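Local coordinates for penicillin-binding protein 2 (Pbp2) (Helicobacter pylori, PDB 5LP5) that probably cross-links peptidoglycan as a penicillin-binding transpeptidase and forms a cell-wall synthesis complex with the rod shape-determining protein MreC, at residues Q92-N97 against Q131-K136; E178-Q181 against I185-K188; K206-R209 against Q215-A218. All blocks are in the same frame, centred on the assembly; numbering follows the deposited sequence.

Overall arrangement
All three contacts lie in the dimerisation domain region, yet they join different elements. Contact 2 is the buried one: a 3-10 turn packs against strand 185-187. Contact 1 is partly buried and joins the end of helix 81-94 to the 131-136 segment, at helix 134-138. Contact 3 lies at the surface, in the hairpin of strands 204-210 and 216-223. Only contact 3 has hydrogen bonds between its two segments; contact 1 relies on aromatic and aliphatic packing, and contact 2 on a methyl group against an amide. Contacts 1 and 3, with centres 33 Å apart, both come within reach of the MreC chain, whereas contact 2 touches no other chain.

Contact 1: residues Q92-N97 against Q131-K136; sequences QKFFPN and QPLYAK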
loop_
_atom_site.group_PDB
_atom_site.type_symbol
_atom_site.label_atom_id
_atom_site.label_comp_id
_atom_site.label_asym_id
_atom_site.label_seq_id
_atom_site.Cartn_x
_atom_site.Cartn_y
_atom_site.Cartn_z
ATOM N N GLN A 92 8.449 16.960 19.124
ATOM C CA GLN A 92 9.753 17.463 18.679
ATOM C C GLN A 92 10.881 16.506 19.087
ATOM O O GLN A 92 11.766 16.197 18.290
ATOM C CB GLN A 92 10.021 18.875 19.248
ATOM C CG GLN A 92 11.390 19.484 18.901
ATOM C CD GLN A 92 11.588 19.717 17.413
ATOM O OE1 GLN A 92 10.642 20.035 16.696
ATOM N NE2 GLN A 92 12.816 19.555 16.944
ATOM N N LYS A 93 10.847 16.044 20.330
ATOM C CA LYS A 93 11.858 15.104 20.814
ATOM C C LYS A 93 11.949 13.891 19.884
ATOM O O LYS A 93 13.044 13.517 19.492
ATOM C CB LYS A 93 11.583 14.662 22.263
ATOM C CG LYS A 93 11.916 15.715 23.325
ATOM C CD LYS A 93 11.355 15.347 24.691
ATOM C CE LYS A 93 11.050 16.578 25.535
ATOM N NZ LYS A 93 10.133 16.228 26.653
ATOM N N PHE A 94 10.809 13.304 19.510
ATOM C CA PHE A 94 10.780 12.063 18.712
ATOM C C PHE A 94 11.167 12.281 17.258
ATOM O O PHE A 94 11.532 11.343 16.564
ATOM C CB PHE A 94 9.390 11.396 18.740
ATOM C CG PHE A 94 8.925 10.989 20.107
ATOM C CD1 PHE A 94 9.721 10.221 20.928
ATOM C CD2 PHE A 94 7.684 11.373 20.561
ATOM C CE1 PHE A 94 9.303 9.856 22.189
ATOM C CE2 PHE A 94 7.244 11.004 21.820
ATOM C CZ PHE A 94 8.060 10.245 22.640
ATOM N N PHE A 95 11.049 13.512 16.781
ATOM C CA PHE A 95 11.436 13.857 15.407
ATOM C C PHE A 95 12.239 15.151 15.441
ATOM O O PHE A 95 11.713 16.221 15.161
ATOM C CB PHE A 95 10.190 13.993 14.523
ATOM C CG PHE A 95 9.275 12.823 14.618
ATOM C CD1 PHE A 95 9.424 11.751 13.767
ATOM C CD2 PHE A 95 8.303 12.765 15.602
ATOM C CE1 PHE A 95 8.590 10.647 13.860
ATOM C CE2 PHE A 95 7.478 11.668 15.716
ATOM C CZ PHE A 95 7.610 10.610 14.830
ATOM N N PRO A 96 13.525 15.057 15.811
ATOM C CA PRO A 96 14.323 16.274 15.986
ATOM C C PRO A 96 14.667 16.904 14.642
ATOM O O PRO A 96 15.217 17.994 14.594
ATOM C CB PRO A 96 15.584 15.769 16.700
ATOM C CG PRO A 96 15.708 14.332 16.311
ATOM C CD PRO A 96 14.337 13.830 15.936
ATOM N N ASN A 97 14.312 16.202 13.570
ATOM C CA ASN A 97 14.560 16.628 12.211
ATOM C C ASN A 97 13.464 17.559 11.660
ATOM O O ASN A 97 13.480 17.869 10.475
ATOM C CB ASN A 97 14.668 15.370 11.342
ATOM C CG ASN A 97 15.497 15.585 10.102
ATOM O OD1 ASN A 97 16.531 16.249 10.144
ATOM N ND2 ASN A 97 15.060 15.001 8.988
ATOM N N GLN A 131 10.267 2.045 14.604
ATOM C CA GLN A 131 10.661 0.874 15.335
ATOM C C GLN A 131 11.088 1.182 16.791
ATOM O O GLN A 131 10.594 0.533 17.717
ATOM C CB GLN A 131 11.698 0.099 14.527
ATOM C CG GLN A 131 11.634 -1.403 14.714
ATOM C CD GLN A 131 10.391 -2.061 14.128
ATOM O OE1 GLN A 131 9.473 -2.395 14.869
ATOM N NE2 GLN A 131 10.376 -2.286 12.810
ATOM N N PRO A 132 11.968 2.174 17.015
ATOM C CA PRO A 132 12.276 2.580 18.400
ATOM C C PRO A 132 11.273 3.559 19.026
ATOM O O PRO A 132 11.278 3.735 20.227
ATOM C CB PRO A 132 13.636 3.251 18.277
ATOM C CG PRO A 132 13.740 3.702 16.857
ATOM C CD PRO A 132 12.761 2.926 16.034
ATOM N N LEU A 133 10.419 4.171 18.218
ATOM C CA LEU A 133 9.471 5.179 18.693
ATOM C C LEU A 133 8.131 4.636 19.164
ATOM O O LEU A 133 7.557 5.179 20.075
ATOM C CB LEU A 133 9.191 6.206 17.590
ATOM C CG LEU A 133 10.413 6.869 16.955
ATOM C CD1 LEU A 133 10.033 7.612 15.688
ATOM C CD2 LEU A 133 11.085 7.802 17.934
ATOM N N TYR A 134 7.617 3.580 18.548
ATOM C CA TYR A 134 6.249 3.161 18.847
ATOM C C TYR A 134 6.010 3.037 20.353
ATOM O O TYR A 134 5.071 3.589 20.875
ATOM C CB TYR A 134 5.867 1.876 18.135
ATOM C CG TYR A 134 4.452 1.446 18.420
ATOM C CD1 TYR A 134 3.414 1.861 17.623
ATOM C CD2 TYR A 134 4.144 0.619 19.494
ATOM C CE1 TYR A 134 2.099 1.481 17.888
ATOM C CE2 TYR A 134 2.840 0.245 19.756
ATOM C CZ TYR A 134 1.837 0.683 18.952
ATOM O OH TYR A 134 0.567 0.296 19.222
ATOM N N ALA A 135 6.863 2.341 21.068
ATOM C CA ALA A 135 6.667 2.162 22.517
ATOM C C ALA A 135 6.699 3.459 23.334
ATOM O O ALA A 135 5.989 3.606 24.331
ATOM C CB ALA A 135 7.702 1.185 23.066
ATOM N N LYS A 136 7.541 4.395 22.924
ATOM C CA LYS A 136 7.663 5.649 23.636
ATOM C C LYS A 136 6.441 6.523 23.412
ATOM O O LYS A 136 5.982 7.200 24.334
ATOM C CB LYS A 136 8.955 6.336 23.231
ATOM C CG LYS A 136 10.157 5.512 23.660
ATOM C CD LYS A 136 11.479 6.277 23.664
ATOM C CE LYS A 136 12.133 6.295 22.291
ATOM N NZ LYS A 136 12.799 7.608 22.001
#
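Phe94 and Leu133 form the nearest backbone pair, their CA atoms 7.0 Å apart, where the last turn of helix 81-94 meets segment 131-136, at helix 134-138; no hydrogen bond joins the two segments. Phe95 is the first residue after helix 81-94 to leave helical backbone angles. Two successive aromatic side chains reach the same leucine from different directions, and Leu133 divides its methyls between them. CD2 lies 4.1 Å from Phe94 CB, the two side chains running antiparallel alongside each other, and it also comes within 3.8 Å of the Phe94 carbonyl O. CD1 turns to the far end of the second ring, 3.8 Å from Phe95 CE1 and almost as close to CZ. With CG beside the backbone N (chi1 -61°), the Phe94 ring extends beyond Leu133 to Lys136, whose CB is 3.7 Å from Phe94 CE1. The outer chain of Lys136 bends twice to bring NZ alongside the ring, 4.2 Å from Phe94 CD1. Elsewhere on segment 131-136, Tyr134 stacks on Phe169 of the MreC chain and Gln131 OE1 is hydrogen-bonded to Ser158 of that chain. The contact thus depends on shape rather than directed bonds: Leu133 and Phe95 are buried, while Lys136 lends its aliphatic part to the packing and remains exposed.

Contact 2: residues E178-Q181 against I185-K188; sequences EENQ and IVGK
Asn180 and Val186 meet where a short 3-10 turn, residues 178-180, folds back on strand 185-187, the strand that pairs antiparallel with 166-168 in a small two-stranded sheet of the dimerisation domain. Their CA atoms are 6.7 Å apart, and three residues separate the segments. The contact is essentially one methyl against one amide. Val186 CG1 lies over the flat face of the Asn180 carboxamide, almost directly above its central carbon, 3.2 Å from Asn180 CG, and stands nearer to OD1 than to ND2. The two side chains cross at about a right angle, Val186 directing its CB toward the turn. CG1 takes the position beside the backbone N (chi1 -82°), and it is the branch that touches the amide. No hydrogen bond links the two segments; the backbones come no nearer than 4.4 Å, between Asn180 O and Ile185 N. The amide is instead held by its nitrogen, since Asn180 ND2 is hydrogen-bonded to the carbonyl O of Asp173. That bond probably helps to fix the rotation of the buried carboxamide, whose face is turned to the valine. Asp173 also serves the strand side, its carboxylate forming a salt bridge with Lys188 NZ, so that one residue of helix 171-176 ties together both segments. Backbone bonds from Val186 to Gly167 and from Lys188 to Tyr165 hold the strand to its neighbour, while helix 196-200 closes in on both contact residues through Asn196, which touches Asn180 and Val186.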
loop_
_atom_site.group_PDB
_atom_site.type_symbol
_atom_site.label_atom_id
_atom_site.label_comp_id
_atom_site.label_asym_id
_atom_site.label_seq_id
_atom_site.Cartn_x
_atom_site.Cartn_y
_atom_site.Cartn_z
ATOM N N GLU A 178 -18.439 11.453 -5.266
ATOM C CA GLU A 178 -18.608 11.649 -3.827
ATOM C C GLU A 178 -17.798 10.648 -2.990
ATOM O O GLU A 178 -17.316 10.996 -1.912
ATOM C CB GLU A 178 -20.087 11.616 -3.436
ATOM C CG GLU A 178 -20.830 10.339 -3.800
ATOM C CD GLU A 178 -22.220 10.275 -3.178
ATOM O OE1 GLU A 178 -22.757 11.332 -2.766
ATOM O OE2 GLU A 178 -22.790 9.162 -3.110
ATOM N N GLU A 179 -17.626 9.425 -3.497
ATOM C CA GLU A 179 -16.906 8.381 -2.754
ATOM C C GLU A 179 -15.367 8.513 -2.745
ATOM O O GLU A 179 -14.674 7.663 -2.197
ATOM C CB GLU A 179 -17.303 6.981 -3.234
ATOM C CG GLU A 179 -16.816 5.918 -2.261
ATOM C CD GLU A 179 -17.198 4.510 -2.625
ATOM O OE1 GLU A 179 -18.320 4.289 -3.127
ATOM O OE2 GLU A 179 -16.361 3.624 -2.365
ATOM N N ASN A 180 -14.822 9.570 -3.329
ATOM C CA ASN A 180 -13.384 9.831 -3.202
ATOM C C ASN A 180 -13.006 10.281 -1.781
ATOM O O ASN A 180 -11.832 10.375 -1.454
ATOM C CB ASN A 180 -12.933 10.909 -4.196
ATOM C CG ASN A 180 -12.978 10.445 -5.642
ATOM O OD1 ASN A 180 -12.780 9.269 -5.945
ATOM N ND2 ASN A 180 -13.204 11.389 -6.551
ATOM N N GLN A 181 -14.003 10.557 -0.946
ATOM C CA GLN A 181 -13.783 11.208 0.350
ATOM C C GLN A 181 -13.212 10.303 1.437
ATOM O O GLN A 181 -12.520 10.781 2.330
ATOM C CB GLN A 181 -15.089 11.814 0.870
ATOM C CG GLN A 181 -16.190 10.788 1.130
ATOM C CD GLN A 181 -17.198 11.255 2.153
ATOM O OE1 GLN A 181 -16.848 11.708 3.247
ATOM N NE2 GLN A 181 -18.461 11.157 1.798
ATOM N N ILE A 185 -7.498 9.709 -1.635
ATOM C CA ILE A 185 -6.479 9.247 -2.572
ATOM C C ILE A 185 -7.166 8.934 -3.896
ATOM O O ILE A 185 -7.978 8.008 -3.996
ATOM C CB ILE A 185 -5.760 7.976 -2.054
ATOM C CG1 ILE A 185 -5.005 8.267 -0.755
ATOM C CG2 ILE A 185 -4.786 7.419 -3.087
ATOM C CD1 ILE A 185 -3.955 9.351 -0.878
ATOM N N VAL A 186 -6.818 9.701 -4.924
ATOM C CA VAL A 186 -7.422 9.552 -6.255
ATOM C C VAL A 186 -6.383 9.585 -7.381
ATOM O O VAL A 186 -5.314 10.194 -7.254
ATOM C CB VAL A 186 -8.502 10.627 -6.517
ATOM C CG1 VAL A 186 -9.813 10.214 -5.883
ATOM C CG2 VAL A 186 -8.054 11.974 -5.986
ATOM N N GLY A 187 -6.700 8.903 -8.476
ATOM C CA GLY A 187 -5.793 8.841 -9.601
ATOM C C GLY A 187 -5.832 10.181 -10.280
ATOM O O GLY A 187 -6.904 10.756 -10.434
ATOM N N LYS A 188 -4.663 10.681 -10.665
ATOM C CA LYS A 188 -4.553 11.963 -11.364
ATOM C C LYS A 188 -4.322 11.754 -12.847
ATOM O O LYS A 188 -5.011 12.352 -13.648
ATOM C CB LYS A 188 -3.431 12.831 -10.782
ATOM C CG LYS A 188 -3.612 13.180 -9.319
ATOM C CD LYS A 188 -4.856 14.021 -9.088
ATOM C CE LYS A 188 -4.969 14.470 -7.628
ATOM N NZ LYS A 188 -6.006 15.519 -7.371
#

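Contact 3: residues K206-R209 against Q215-A218; sequences KIMR and QELA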
loop_
_atom_site.group_PDB
_atom_site.type_symbol
_atom_site.label_atom_id
_atom_site.label_comp_id
_atom_site.label_asym_id
_atom_site.label_seq_id
_atom_site.Cartn_x
_atom_site.Cartn_y
_atom_site.Cartn_z
ATOM N N LYS A 206 -19.711 -0.294 9.365
ATOM C CA LYS A 206 -20.085 -1.152 10.463
ATOM C C LYS A 206 -20.690 -0.322 11.570
ATOM O O LYS A 206 -20.028 0.533 12.119
ATOM C CB LYS A 206 -18.845 -1.880 10.945
ATOM C CG LYS A 206 -19.008 -2.614 12.239
ATOM C CD LYS A 206 -17.892 -3.634 12.352
ATOM C CE LYS A 206 -17.832 -4.201 13.753
ATOM N NZ LYS A 206 -17.158 -5.529 13.763
ATOM N N ILE A 207 -21.967 -0.554 11.865
ATOM C CA ILE A 207 -22.698 0.201 12.880
ATOM C C ILE A 207 -22.839 -0.641 14.145
ATOM O O ILE A 207 -23.233 -1.806 14.085
ATOM C CB ILE A 207 -24.102 0.577 12.396
ATOM C CG1 ILE A 207 -24.024 1.342 11.075
ATOM C CG2 ILE A 207 -24.809 1.447 13.414
ATOM C CD1 ILE A 207 -25.372 1.744 10.518
ATOM N N MET A 208 -22.538 -0.034 15.289
ATOM C CA MET A 208 -22.385 -0.760 16.545
ATOM C C MET A 208 -23.079 -0.084 17.711
ATOM O O MET A 208 -23.121 1.142 17.797
ATOM C CB MET A 208 -20.908 -0.879 16.884
ATOM C CG MET A 208 -20.109 -1.575 15.809
ATOM S SD MET A 208 -18.471 -1.902 16.412
ATOM C CE MET A 208 -17.753 -0.267 16.316
ATOM N N ARG A 209 -23.615 -0.895 18.617
ATOM C CA ARG A 209 -24.138 -0.406 19.899
ATOM C C ARG A 209 -22.963 -0.066 20.840
ATOM O O ARG A 209 -21.969 -0.790 20.912
ATOM C CB ARG A 209 -25.083 -1.439 20.534
ATOM C CG ARG A 209 -25.821 -0.926 21.770
ATOM C CD ARG A 209 -26.846 -1.922 22.262
ATOM N NE ARG A 209 -27.898 -2.117 21.274
ATOM C CZ ARG A 209 -28.755 -3.132 21.272
ATOM N NH1 ARG A 209 -28.706 -4.076 22.212
ATOM N NH2 ARG A 209 -29.671 -3.205 20.318
ATOM N N GLN A 215 -17.538 2.405 24.347
ATOM C CA GLN A 215 -16.958 1.126 23.971
ATOM C C GLN A 215 -17.963 0.332 23.144
ATOM O O GLN A 215 -19.158 0.631 23.144
ATOM C CB GLN A 215 -16.564 0.333 25.210
ATOM C CG GLN A 215 -15.836 1.156 26.258
ATOM C CD GLN A 215 -15.036 0.301 27.193
ATOM O OE1 GLN A 215 -14.163 -0.432 26.750
ATOM N NE2 GLN A 215 -15.321 0.386 28.490
ATOM N N GLU A 216 -17.464 -0.685 22.450
ATOM C CA GLU A 216 -18.270 -1.439 21.501
ATOM C C GLU A 216 -19.018 -2.558 22.198
ATOM O O GLU A 216 -18.467 -3.244 23.056
ATOM C CB GLU A 216 -17.391 -2.017 20.386
ATOM C CG GLU A 216 -16.690 -0.965 19.542
ATOM C CD GLU A 216 -15.224 -0.778 19.885
ATOM O OE1 GLU A 216 -14.821 -0.965 21.059
ATOM O OE2 GLU A 216 -14.468 -0.439 18.956
ATOM N N LEU A 217 -20.281 -2.726 21.824
ATOM C CA LEU A 217 -21.092 -3.854 22.277
ATOM C C LEU A 217 -21.451 -4.697 21.040
ATOM O O LEU A 217 -20.558 -5.094 20.274
ATOM C CB LEU A 217 -22.334 -3.352 23.026
ATOM C CG LEU A 217 -22.043 -2.453 24.242
ATOM C CD1 LEU A 217 -23.301 -1.756 24.738
ATOM C CD2 LEU A 217 -21.405 -3.244 25.372
ATOM N N ALA A 218 -22.737 -4.968 20.830
ATOM C CA ALA A 218 -23.156 -5.720 19.656
ATOM C C ALA A 218 -22.894 -4.949 18.359
ATOM O O ALA A 218 -23.037 -3.728 18.303
ATOM C CB ALA A 218 -24.630 -6.076 19.760
#
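Arg209 and Leu217 approach to 5.2 Å between CA atoms, and the backbone hydrogen bonds of the contact both centre on Arg209. Its N-H donates to Ala218 O over 2.9 Å, and its own O receives Leu217 N at 2.7 Å. Met208 CA also lies near Ala218 O, and Leu217 CB near Arg209 O. One residue of strand 204-210 thus faces two successive residues of its partner, as in a beta bulge in this antiparallel hairpin, and the short segments run 93° apart. Strand 204-210 is the middle of three, with 43-49 bonded along its other edge through Met208 and Lys45. Apolar contacts flank the bonds. Met208 and Glu216 run alongside each other in the same direction; the methionine bends at its last torsion, and CE touches Glu216 CG at 3.5 Å. The carboxylate beyond has Lys45 as a long, weak ion partner, and Phe174 of the MreC chain packs on Glu216. Arg209 and Leu217 cross at a slant, CG of the arginine 4.0 Å from Leu217 CD1. CG of the exposed Arg209 stands anti to its N (chi1 -172°), which lays the aliphatic stem of the side chain against Leu217.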